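Local coordinates for protein citrinin polyketide synthase (PDB 5MPT) that builds the keto-aldehyde precursor of the mycotoxin citrinin as a non-reducing polyketide synthase, represented here by its C-methyltransferase domain, at residues Lys352-Val357 with Ile378-Ser383. Residues are numbered along the deposited sequence; the frame is centred on the assembly and turned at random.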
loop_
_atom_site.group_PDB
_atom_site.type_symbol
_atom_site.label_atom_id
_atom_site.label_comp_id
_atom_site.label_asym_id
_atom_site.label_seq_id
_atom_site.Cartn_x
_atom_site.Cartn_y
_atom_site.Cartn_z
ATOM N N LYS A 352 8.730 14.404 8.458
ATOM C CA LYS A 352 10.121 14.625 8.847
ATOM C C LYS A 352 11.052 14.423 7.664
ATOM O O LYS A 352 11.887 15.283 7.363
ATOM C CB LYS A 352 10.503 13.694 9.996
ATOM C CG LYS A 352 11.844 14.038 10.637
ATOM C CD LYS A 352 12.293 12.987 11.648
ATOM C CE LYS A 352 12.756 11.698 10.966
ATOM N NZ LYS A 352 13.215 10.659 11.934
ATOM N N ILE A 353 10.921 13.288 6.977
ATOM C CA ILE A 353 11.757 13.024 5.812
ATOM C C ILE A 353 11.565 14.118 4.776
ATOM O O ILE A 353 12.531 14.709 4.283
ATOM C CB ILE A 353 11.426 11.650 5.209
ATOM C CG1 ILE A 353 11.639 10.528 6.245
ATOM C CG2 ILE A 353 12.228 11.418 3.938
ATOM C CD1 ILE A 353 13.049 10.300 6.633
ATOM N N LEU A 354 10.306 14.369 4.410
ATOM C CA LEU A 354 9.981 15.280 3.319
ATOM C C LEU A 354 10.530 16.671 3.583
ATOM O O LEU A 354 11.128 17.289 2.699
ATOM C CB LEU A 354 8.471 15.315 3.130
ATOM C CG LEU A 354 7.890 14.037 2.557
ATOM C CD1 LEU A 354 6.397 13.966 2.829
ATOM C CD2 LEU A 354 8.155 13.981 1.068
ATOM N N THR A 355 10.381 17.157 4.812
ATOM C CA THR A 355 10.893 18.476 5.151
ATOM C C THR A 355 12.414 18.511 5.046
ATOM O O THR A 355 12.994 19.491 4.559
ATOM C CB THR A 355 10.444 18.838 6.562
ATOM O OG1 THR A 355 9.017 18.907 6.594
ATOM C CG2 THR A 355 11.010 20.166 6.999
ATOM N N SER A 356 13.073 17.446 5.494
ATOM C CA SER A 356 14.527 17.427 5.532
ATOM C C SER A 356 15.156 17.432 4.145
ATOM O O SER A 356 16.316 17.832 4.019
ATOM C CB SER A 356 15.000 16.205 6.328
ATOM O OG SER A 356 14.742 14.996 5.631
ATOM N N VAL A 357 14.438 17.005 3.102
ATOM C CA VAL A 357 14.998 16.962 1.755
ATOM C C VAL A 357 14.535 18.136 0.890
ATOM O O VAL A 357 14.871 18.185 -0.295
ATOM C CB VAL A 357 14.704 15.624 1.062
ATOM C CG1 VAL A 357 15.190 14.476 1.952
ATOM C CG2 VAL A 357 13.228 15.456 0.713
ATOM N N ILE A 378 -0.856 11.966 1.469
ATOM C CA ILE A 378 0.150 12.848 2.044
ATOM C C ILE A 378 0.637 13.694 0.889
ATOM O O ILE A 378 1.176 13.174 -0.099
ATOM C CB ILE A 378 1.316 12.085 2.702
ATOM C CG1 ILE A 378 0.812 11.101 3.754
ATOM C CG2 ILE A 378 2.303 13.051 3.352
ATOM C CD1 ILE A 378 1.904 10.127 4.234
ATOM N N ILE A 379 0.365 14.981 0.962
ATOM C CA ILE A 379 0.789 15.912 -0.078
ATOM C C ILE A 379 2.021 16.654 0.400
ATOM O O ILE A 379 2.134 17.007 1.587
ATOM C CB ILE A 379 -0.364 16.875 -0.463
ATOM C CG1 ILE A 379 0.017 17.647 -1.721
ATOM C CG2 ILE A 379 -0.708 17.860 0.684
ATOM C CD1 ILE A 379 -1.172 18.424 -2.319
ATOM N N ALA A 380 2.952 16.898 -0.531
ATOM C CA ALA A 380 4.225 17.545 -0.231
ATOM C C ALA A 380 4.576 18.485 -1.382
ATOM O O ALA A 380 4.777 18.045 -2.519
ATOM C CB ALA A 380 5.309 16.506 0.007
ATOM N N LEU A 381 4.584 19.769 -1.090
ATOM C CA LEU A 381 4.865 20.781 -2.094
ATOM C C LEU A 381 6.367 20.964 -2.252
ATOM O O LEU A 381 7.121 20.995 -1.267
ATOM C CB LEU A 381 4.212 22.105 -1.708
ATOM C CG LEU A 381 2.722 22.264 -2.022
ATOM C CD1 LEU A 381 1.879 21.221 -1.386
ATOM C CD2 LEU A 381 2.265 23.664 -1.596
ATOM N N ALA A 382 6.799 21.079 -3.506
ATOM C CA ALA A 382 8.231 21.240 -3.773
ATOM C C ALA A 382 8.809 22.504 -3.150
ATOM O O ALA A 382 9.983 22.500 -2.758
ATOM C CB ALA A 382 8.508 21.262 -5.267
ATOM N N SER A 383 8.036 23.601 -3.110
ATOM C CA SER A 383 8.446 24.885 -2.558
ATOM C C SER A 383 7.520 25.320 -1.422
ATOM O O SER A 383 6.375 24.866 -1.313
ATOM C CB SER A 383 8.425 25.974 -3.637
ATOM O OG SER A 383 9.064 25.551 -4.825
#
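With CG anti to its own carbonyl carbon (chi1 -70°) and CD1 extended from the backbone (chi2 161°), L354 drops its isobutyl fork from the last turn of helix 347-356 onto the strand 375-381. Both prongs rest against the methyl group of A380: CD1 and CD2 of L354 each lie 3.9 Å from CB of A380. CD1 alone reaches further along the strand, to CG2 of I378 at 4.2 Å. I378 and A380, two positions apart, present their CB atoms to the helix, whereas I379 between them turns to the other face of the sheet and packs on I17 and F21 of helix 14-26. The small side chain at A380 is consistent with the close approach of the helix, with CA of L354 7.1 Å from CA of A380.

The contact belongs to the Rossmann-like fold of class I methyltransferases, in which the strand 375-381 runs antiparallel between strands 309-316 and 361-364 and the helix packs on one face of the sheet. L354 also touches L311 and V362 on the two flanking strands, so its side chain meets residues of three neighbouring strands. Only carbon atoms meet across the interface, and all three residues are buried. Within the helical segment, OG of S356 donates a 2.6 Å hydrogen bond to O of I353, bent at that oxygen with a C=O...OG angle of 121° and with the donor somewhat out of the carbonyl plane. At the other end of the contact, the side chain of I378 comes within about 4 Å of that of the active-site residue E315.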